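Endo-beta-1,2-glucanase (Talaromyces funiculosus, PDB 6IMV) hydrolyses internal beta-1,2 linkages of beta-1,2-glucans, and is captured here with sugars bound in its substrate cleft. Local coordinates at residues T72-S84 and G138-D150. Sequence-based numbering, arbitrary orientation.
Sequences TVKHPFSAASKES and GGFLPWFTSSSQD. With BGC (beta-D-glucopyranose), chain D; BGC (beta-D-glucopyranose), chain I.
Ser78 and Phe144 form an antiparallel hydrogen-bonded pair, Ser78 N to Phe144 O at 2.9 Å and Phe144 N to Ser78 O at 3.0 Å, and illustrate how a short strand pairing can set aromatic rings on both faces of a backbone. The pairing runs on to Pro76 O, which accepts Ser146 N at 2.8 Å. With CG placed between its backbone N and carbonyl carbon (chi1 52°), Phe144 folds back over the partner strand, its ring centre over Ser78 C, with Ala79 N under the same face. Glu83 OE2 reaches the edge of this ring, the carboxylate turned 79° from it, while its oxygens bind Ser58, Tyr127 and Lys123. Trp143 packs on the other side of Ala79, whose CB sits over the indole in a CH-pi contact, 3.7 Å from the five-membered ring centroid. Phe77 CD1 meets the indole edge at Trp143 CZ3 (4.0 Å), and Lys82 CE approaches Trp143 CH2. Trp143 NE1 gives an almost straight bond (176°) to O4 of one glucose, BGC of chain D. Were Trp143 replaced by an alanine, that O4 would probably lose its indole donor and Ala79 CB the ring that covers it. Packing is looser toward the partly exposed edge, where Lys74 CE comes no nearer than 4.3 Å to Ser147 CB. At the opposite end a water bridges Ala80 N and Leu141 O. Phe77 and Lys82 (held by Asp434), flanking a strand-to-helix junction, and Trp143, from the loop before strand 144-145, line the sugar pocket; aromatic subsite linings are common in glycoside hydrolases, and here both rings meet the sugars edge-on.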
ATOM      1  N   THR A  72      -5.943   6.516  21.440  1.00 17.10           N
ATOM      2  CA  THR A  72      -6.878   5.970  22.429  1.00 17.77           C
ATOM      3  C   THR A  72      -6.892   4.438  22.345  1.00 18.87           C
ATOM      4  O   THR A  72      -6.382   3.773  23.214  1.00 21.14           O
ATOM      5  CB  THR A  72      -8.295   6.541  22.255  1.00 17.28           C
ATOM      6  OG1 THR A  72      -8.678   6.419  20.890  1.00 15.43           O
ATOM      7  CG2 THR A  72      -8.406   7.993  22.665  1.00 17.15           C
ATOM      8  N   VAL A  73      -7.502   3.922  21.275  1.00 19.93           N
ATOM      9  CA  VAL A  73      -7.888   2.524  21.083  1.00 19.91           C
ATOM     10  C   VAL A  73      -7.175   2.023  19.826  1.00 18.88           C
ATOM     11  O   VAL A  73      -7.580   2.389  18.721  1.00 19.32           O
ATOM     12  CB  VAL A  73      -9.420   2.399  20.897  1.00 20.84           C
ATOM     13  CG1 VAL A  73      -9.847   0.989  20.539  1.00 22.05           C
ATOM     14  CG2 VAL A  73     -10.196   2.885  22.103  1.00 21.71           C
ATOM     15  N   LYS A  74      -6.161   1.169  19.986  1.00 17.62           N
ATOM     16  CA  LYS A  74      -5.490   0.567  18.831  1.00 18.26           C
ATOM     17  C   LYS A  74      -6.405  -0.460  18.143  1.00 16.57           C
ATOM     18  O   LYS A  74      -7.304  -1.009  18.752  1.00 15.91           O
ATOM     19  CB  LYS A  74      -4.162  -0.071  19.250  1.00 19.47           C
ATOM     20  CG  LYS A  74      -4.253  -1.346  20.083  1.00 20.61           C
ATOM     21  CD  LYS A  74      -2.885  -1.936  20.343  1.00 21.72           C
ATOM     22  CE  LYS A  74      -2.808  -2.753  21.614  1.00 24.05           C
ATOM     23  NZ  LYS A  74      -2.890  -1.880  22.810  1.00 25.01           N
ATOM     24  N   HIS A  75      -6.147  -0.708  16.856  1.00 15.72           N
ATOM     25  CA  HIS A  75      -6.577  -1.923  16.185  1.00 15.56           C
ATOM     26  C   HIS A  75      -5.562  -3.013  16.503  1.00 15.41           C
ATOM     27  O   HIS A  75      -4.404  -2.882  16.100  1.00 14.91           O
ATOM     28  CB  HIS A  75      -6.694  -1.721  14.661  1.00 15.78           C
ATOM     29  CG  HIS A  75      -7.846  -0.873  14.235  1.00 15.72           C
ATOM     30  ND1 HIS A  75      -8.046  -0.519  12.907  1.00 15.39           N
ATOM     31  CD2 HIS A  75      -8.852  -0.306  14.943  1.00 15.69           C
ATOM     32  CE1 HIS A  75      -9.122   0.233  12.816  1.00 15.53           C
ATOM     33  NE2 HIS A  75      -9.646   0.366  14.052  1.00 15.34           N
ATOM     34  N   PRO A  76      -5.948  -4.109  17.202  1.00 15.02           N
ATOM     35  CA  PRO A  76      -4.989  -5.138  17.618  1.00 14.99           C
ATOM     36  C   PRO A  76      -4.677  -6.178  16.530  1.00 14.43           C
ATOM     37  O   PRO A  76      -4.021  -7.171  16.790  1.00 14.51           O
ATOM     38  CB  PRO A  76      -5.737  -5.815  18.781  1.00 15.20           C
ATOM     39  CG  PRO A  76      -7.199  -5.773  18.331  1.00 15.46           C
ATOM     40  CD  PRO A  76      -7.330  -4.442  17.611  1.00 15.26           C
ATOM     41  N   PHE A  77      -5.194  -5.948  15.326  1.00 14.31           N
ATOM     42  CA  PHE A  77      -5.049  -6.862  14.195  1.00 13.91           C
ATOM     43  C   PHE A  77      -4.272  -6.151  13.082  1.00 13.02           C
ATOM     44  O   PHE A  77      -4.161  -4.923  13.082  1.00 12.71           O
ATOM     45  CB  PHE A  77      -6.419  -7.311  13.687  1.00 14.23           C
ATOM     46  CG  PHE A  77      -7.315  -6.169  13.292  1.00 15.19           C
ATOM     47  CD1 PHE A  77      -7.225  -5.602  12.030  1.00 16.06           C
ATOM     48  CD2 PHE A  77      -8.213  -5.628  14.195  1.00 15.81           C
ATOM     49  CE1 PHE A  77      -8.032  -4.539  11.669  1.00 16.17           C
ATOM     50  CE2 PHE A  77      -9.028  -4.567  13.830  1.00 16.73           C
ATOM     51  CZ  PHE A  77      -8.929  -4.020  12.572  1.00 16.58           C
ATOM     52  N   SER A  78      -3.731  -6.940  12.150  1.00 12.43           N
ATOM     53  CA  SER A  78      -3.058  -6.425  10.967  1.00 12.01           C
ATOM     54  C   SER A  78      -3.010  -7.543   9.922  1.00 11.63           C
ATOM     55  O   SER A  78      -3.714  -8.547  10.048  1.00 11.55           O
ATOM     56  CB  SER A  78      -1.680  -5.857  11.300  1.00 11.76           C
ATOM     57  OG  SER A  78      -1.162  -5.069  10.228  1.00 11.38           O
ATOM     58  N   ALA A  79      -2.220  -7.332   8.870  1.00 11.31           N
ATOM     59  CA  ALA A  79      -2.137  -8.255   7.755  1.00 10.85           C
ATOM     60  C   ALA A  79      -0.841  -7.997   6.992  1.00 10.68           C
ATOM     61  O   ALA A  79      -0.176  -6.984   7.236  1.00 10.78           O
ATOM     62  CB  ALA A  79      -3.350  -8.098   6.867  1.00 10.96           C
ATOM     63  N   ALA A  80      -0.515  -8.901   6.062  1.00 10.46           N
ATOM     64  CA  ALA A  80       0.740  -8.866   5.307  1.00 10.70           C
ATOM     65  C   ALA A  80       0.824  -7.598   4.443  1.00 10.95           C
ATOM     66  O   ALA A  80       1.913  -7.140   4.119  1.00 11.14           O
ATOM     67  CB  ALA A  80       0.881 -10.128   4.491  1.00 10.66           C
ATOM     68  N   SER A  81      -0.334  -7.020   4.111  1.00 11.16           N
ATOM     69  CA  SER A  81      -0.445  -5.775   3.349  1.00 11.16           C
ATOM     70  C   SER A  81       0.138  -4.587   4.135  1.00 11.57           C
ATOM     71  O   SER A  81       0.870  -3.761   3.569  1.00 11.73           O
ATOM     72  CB  SER A  81      -1.886  -5.539   2.963  1.00 10.88           C
ATOM     73  OG  SER A  81      -2.749  -5.842   4.055  1.00 10.48           O
ATOM     74  N   LYS A  82      -0.156  -4.502   5.437  1.00 11.63           N
ATOM     75  CA  LYS A  82       0.404  -3.426   6.286  1.00 12.02           C
ATOM     76  C   LYS A  82       1.882  -3.724   6.581  1.00 11.73           C
ATOM     77  O   LYS A  82       2.718  -2.833   6.598  1.00 12.10           O
ATOM     78  CB  LYS A  82      -0.390  -3.260   7.587  1.00 12.77           C
ATOM     79  CG  LYS A  82      -1.873  -2.959   7.394  1.00 13.69           C
ATOM     80  CD  LYS A  82      -2.755  -4.189   7.359  1.00 13.97           C
ATOM     81  CE  LYS A  82      -4.121  -3.915   6.766  1.00 14.85           C
ATOM     82  NZ  LYS A  82      -4.019  -3.449   5.358  1.00 15.55           N
ATOM     83  N   GLU A  83       2.201  -4.999   6.793  1.00 11.03           N
ATOM     84  CA  GLU A  83       3.586  -5.453   6.912  1.00 10.94           C
ATOM     85  C   GLU A  83       4.424  -4.959   5.724  1.00 10.62           C
ATOM     86  O   GLU A  83       5.542  -4.533   5.909  1.00 10.89           O
ATOM     87  CB  GLU A  83       3.643  -6.976   6.999  1.00 10.79           C
ATOM     88  CG  GLU A  83       3.070  -7.532   8.284  1.00 10.74           C
ATOM     89  CD  GLU A  83       3.898  -7.261   9.524  1.00 10.85           C
ATOM     90  OE1 GLU A  83       5.025  -7.798   9.610  1.00 10.94           O
ATOM     91  OE2 GLU A  83       3.411  -6.516  10.405  1.00 11.27           O
ATOM     92  N   SER A  84       3.857  -5.014   4.516  1.00 10.63           N
ATOM     93  CA  SER A  84       4.553  -4.619   3.290  1.00 10.82           C
ATOM     94  C   SER A  84       4.929  -3.131   3.343  1.00 10.78           C
ATOM     95  O   SER A  84       6.027  -2.772   2.916  1.00 11.16           O
ATOM     96  CB  SER A  84       3.752  -4.982   2.047  1.00 10.63           C
ATOM     97  OG  SER A  84       2.774  -4.004   1.763  1.00 10.65           O
ATOM     98  N   GLY A 138       1.983 -22.375   5.475  1.00 12.67           N
ATOM     99  CA  GLY A 138       3.110 -22.557   4.541  1.00 13.00           C
ATOM    100  C   GLY A 138       4.030 -21.344   4.464  1.00 13.10           C
ATOM    101  O   GLY A 138       4.633 -21.116   3.430  1.00 13.94           O
ATOM    102  N   GLY A 139       4.123 -20.572   5.557  1.00 12.93           N
ATOM    103  CA  GLY A 139       5.038 -19.433   5.675  1.00 13.27           C
ATOM    104  C   GLY A 139       4.413 -18.100   5.273  1.00 13.23           C
ATOM    105  O   GLY A 139       5.073 -17.055   5.342  1.00 13.85           O
ATOM    106  N   PHE A 140       3.140 -18.135   4.869  1.00 12.65           N
ATOM    107  CA  PHE A 140       2.343 -16.966   4.558  1.00 12.59           C
ATOM    108  C   PHE A 140       1.605 -16.517   5.819  1.00 12.41           C
ATOM    109  O   PHE A 140       1.536 -17.266   6.801  1.00 12.11           O
ATOM    110  CB  PHE A 140       1.347 -17.296   3.442  1.00 12.60           C
ATOM    111  CG  PHE A 140       1.994 -17.697   2.143  1.00 13.13           C
ATOM    112  CD1 PHE A 140       2.506 -16.737   1.284  1.00 13.01           C
ATOM    113  CD2 PHE A 140       2.098 -19.030   1.775  1.00 13.24           C
ATOM    114  CE1 PHE A 140       3.090 -17.098   0.082  1.00 13.35           C
ATOM    115  CE2 PHE A 140       2.686 -19.389   0.574  1.00 13.24           C
ATOM    116  CZ  PHE A 140       3.181 -18.423  -0.273  1.00 13.49           C
ATOM    117  N   LEU A 141       1.054 -15.301   5.777  1.00 12.09           N
ATOM    118  CA  LEU A 141       0.348 -14.732   6.919  1.00 12.28           C
ATOM    119  C   LEU A 141      -1.119 -14.501   6.567  1.00 12.27           C
ATOM    120  O   LEU A 141      -1.436 -13.887   5.546  1.00 12.48           O
ATOM    121  CB  LEU A 141       0.991 -13.404   7.324  1.00 12.65           C
ATOM    122  CG  LEU A 141       2.454 -13.458   7.758  1.00 13.00           C
ATOM    123  CD1 LEU A 141       2.954 -12.058   8.073  1.00 13.09           C
ATOM    124  CD2 LEU A 141       2.649 -14.382   8.951  1.00 13.08           C
ATOM    125  N   PRO A 142      -2.054 -14.915   7.448  1.00 12.25           N
ATOM    126  CA  PRO A 142      -3.450 -14.508   7.356  1.00 12.58           C
ATOM    127  C   PRO A 142      -3.565 -13.098   7.951  1.00 12.53           C
ATOM    128  O   PRO A 142      -2.560 -12.533   8.328  1.00 12.51           O
ATOM    129  CB  PRO A 142      -4.137 -15.537   8.256  1.00 12.62           C
ATOM    130  CG  PRO A 142      -3.141 -15.731   9.367  1.00 12.43           C
ATOM    131  CD  PRO A 142      -1.794 -15.688   8.672  1.00 12.65           C
ATOM    132  N   TRP A 143      -4.777 -12.560   8.048  1.00 12.72           N
ATOM    133  CA  TRP A 143      -5.030 -11.469   8.999  1.00 13.23           C
ATOM    134  C   TRP A 143      -4.789 -12.020  10.409  1.00 13.40           C
ATOM    135  O   TRP A 143      -5.222 -13.130  10.718  1.00 14.62           O
ATOM    136  CB  TRP A 143      -6.445 -10.909   8.844  1.00 12.76           C
ATOM    137  CG  TRP A 143      -6.629 -10.066   7.624  1.00 12.66           C
ATOM    138  CD1 TRP A 143      -6.683 -10.494   6.331  1.00 12.86           C
ATOM    139  CD2 TRP A 143      -6.799  -8.637   7.579  1.00 12.83           C
ATOM    140  NE1 TRP A 143      -6.877  -9.434   5.488  1.00 12.64           N
ATOM    141  CE2 TRP A 143      -6.945  -8.282   6.223  1.00 12.63           C
ATOM    142  CE3 TRP A 143      -6.846  -7.628   8.548  1.00 12.69           C
ATOM    143  CZ2 TRP A 143      -7.116  -6.961   5.813  1.00 12.66           C
ATOM    144  CZ3 TRP A 143      -7.019  -6.321   8.143  1.00 12.86           C
ATOM    145  CH2 TRP A 143      -7.152  -5.996   6.792  1.00 12.91           C
ATOM    146  N   PHE A 144      -4.065 -11.263  11.229  1.00 13.39           N
ATOM    147  CA  PHE A 144      -3.548 -11.753  12.503  1.00 13.18           C
ATOM    148  C   PHE A 144      -3.779 -10.720  13.609  1.00 13.16           C
ATOM    149  O   PHE A 144      -3.907  -9.527  13.350  1.00 12.93           O
ATOM    150  CB  PHE A 144      -2.054 -12.080  12.402  1.00 13.12           C
ATOM    151  CG  PHE A 144      -1.192 -10.975  11.843  1.00 12.95           C
ATOM    152  CD1 PHE A 144      -0.790  -9.908  12.637  1.00 13.05           C
ATOM    153  CD2 PHE A 144      -0.766 -11.011  10.526  1.00 12.94           C
ATOM    154  CE1 PHE A 144      -0.002  -8.894  12.113  1.00 12.82           C
ATOM    155  CE2 PHE A 144       0.040 -10.008  10.008  1.00 13.14           C
ATOM    156  CZ  PHE A 144       0.421  -8.948  10.803  1.00 12.89           C
ATOM    157  N   THR A 145      -3.791 -11.223  14.845  1.00 13.49           N
ATOM    158  CA  THR A 145      -3.819 -10.438  16.058  1.00 13.54           C
ATOM    159  C   THR A 145      -2.376 -10.289  16.542  1.00 13.23           C
ATOM    160  O   THR A 145      -1.700 -11.288  16.736  1.00 13.63           O
ATOM    161  CB  THR A 145      -4.708 -11.110  17.114  1.00 13.70           C
ATOM    162  OG1 THR A 145      -6.029 -11.232  16.582  1.00 14.44           O
ATOM    163  CG2 THR A 145      -4.738 -10.358  18.425  1.00 13.48           C
ATOM    164  N   SER A 146      -1.917  -9.050  16.703  1.00 13.04           N
ATOM    165  CA  SER A 146      -0.507  -8.765  17.001  1.00 14.02           C
ATOM    166  C   SER A 146      -0.325  -8.141  18.400  1.00 14.03           C
ATOM    167  O   SER A 146       0.792  -7.760  18.759  1.00 14.01           O
ATOM    168  CB  SER A 146       0.094  -7.895  15.916  1.00 13.53           C
ATOM    169  OG  SER A 146      -0.791  -6.838  15.581  1.00 13.58           O
ATOM    170  N   SER A 147      -1.403  -8.088  19.196  1.00 14.91           N
ATOM    171  CA  SER A 147      -1.403  -7.400  20.505  1.00 15.75           C
ATOM    172  C   SER A 147      -0.718  -8.243  21.597  1.00 16.81           C
ATOM    173  O   SER A 147      -0.318  -7.692  22.601  1.00 17.41           O
ATOM    174  CB  SER A 147      -2.800  -6.992  20.916  1.00 15.52           C
ATOM    175  OG  SER A 147      -3.741  -8.017  20.620  1.00 15.48           O
ATOM    176  N   SER A 148      -0.586  -9.565  21.412  1.00 17.20           N
ATOM    177  CA  SER A 148       0.229 -10.383  22.329  1.00 17.67           C
ATOM    178  C   SER A 148       1.534 -10.779  21.635  1.00 17.38           C
ATOM    179  O   SER A 148       1.701 -10.547  20.447  1.00 17.99           O
ATOM    180  CB  SER A 148      -0.528 -11.582  22.838  1.00 18.36           C
ATOM    181  OG  SER A 148      -1.762 -11.180  23.405  1.00 18.24           O
ATOM    182  N   GLN A 149       2.455 -11.385  22.391  1.00 17.61           N
ATOM    183  CA  GLN A 149       3.821 -11.624  21.912  1.00 17.17           C
ATOM    184  C   GLN A 149       3.796 -12.576  20.703  1.00 16.78           C
ATOM    185  O   GLN A 149       4.517 -12.371  19.732  1.00 16.93           O
ATOM    186  CB  GLN A 149       4.695 -12.116  23.071  1.00 18.11           C
ATOM    187  CG  GLN A 149       6.162 -12.343  22.713  1.00 18.82           C
ATOM    188  CD  GLN A 149       6.871 -11.096  22.238  1.00 19.77           C
ATOM    189  OE1 GLN A 149       6.416  -9.965  22.432  1.00 20.44           O
ATOM    190  NE2 GLN A 149       8.006 -11.294  21.586  1.00 20.70           N
ATOM    191  N   ASP A 150       2.962 -13.617  20.758  1.00 16.20           N
ATOM    192  CA  ASP A 150       2.811 -14.543  19.642  1.00 16.58           C
ATOM    193  C   ASP A 150       1.588 -14.152  18.812  1.00 15.58           C
ATOM    194  O   ASP A 150       0.542 -13.866  19.359  1.00 16.61           O
ATOM    195  CB  ASP A 150       2.657 -15.992  20.110  1.00 17.45           C
ATOM    196  CG  ASP A 150       3.935 -16.631  20.619  1.00 18.71           C
ATOM    197  OD1 ASP A 150       4.975 -15.957  20.633  1.00 18.55           O
ATOM    198  OD2 ASP A 150       3.883 -17.824  20.961  1.00 22.67           O
TER
HETATM  199  C2  BGC D   2      -7.965  -6.770   0.465  1.00 17.05           C
HETATM  200  C3  BGC D   2      -7.094  -7.656   1.349  1.00 17.00           C
HETATM  201  C4  BGC D   2      -7.887  -8.871   1.815  1.00 16.65           C
HETATM  202  C5  BGC D   2      -8.422  -9.600   0.582  1.00 17.02           C
HETATM  203  C6  BGC D   2      -9.264 -10.824   0.868  1.00 16.85           C
HETATM  204  C1  BGC D   2      -8.544  -7.591  -0.674  1.00 16.78           C
HETATM  205  O2  BGC D   2      -7.178  -5.744  -0.127  1.00 17.55           O
HETATM  206  O3  BGC D   2      -6.622  -6.945   2.489  1.00 16.79           O
HETATM  207  O4  BGC D   2      -7.036  -9.731   2.556  1.00 16.26           O
HETATM  208  O5  BGC D   2      -9.238  -8.724  -0.183  1.00 17.18           O
HETATM  209  O6  BGC D   2     -10.373 -10.446   1.650  1.00 17.90           O
HETATM  210  C2  BGC I 606     -10.488  -3.382   7.460  1.00 31.72           C
HETATM  211  C3  BGC I 606     -10.196  -2.192   8.391  1.00 30.71           C
HETATM  212  C4  BGC I 606      -8.809  -1.574   8.125  1.00 29.67           C
HETATM  213  C5  BGC I 606      -8.616  -1.349   6.618  1.00 29.64           C
HETATM  214  C6  BGC I 606      -7.230  -0.805   6.260  1.00 29.06           C
HETATM  215  C1  BGC I 606     -10.200  -3.012   6.012  1.00 31.07           C
HETATM  216  O1  BGC I 606     -10.415  -4.087   5.093  1.00 34.31           O
HETATM  217  O2  BGC I 606     -11.862  -3.714   7.562  1.00 32.41           O
HETATM  218  O3  BGC I 606     -10.291  -2.589   9.760  1.00 30.34           O
HETATM  219  O4  BGC I 606      -8.632  -0.337   8.846  1.00 24.55           O
HETATM  220  O5  BGC I 606      -8.845  -2.573   5.908  1.00 31.58           O
HETATM  221  O6  BGC I 606      -6.247  -1.783   6.587  1.00 29.47           O
HETATM  222  O   HOH W   1      -2.353 -11.196   5.578  1.00 10.91           O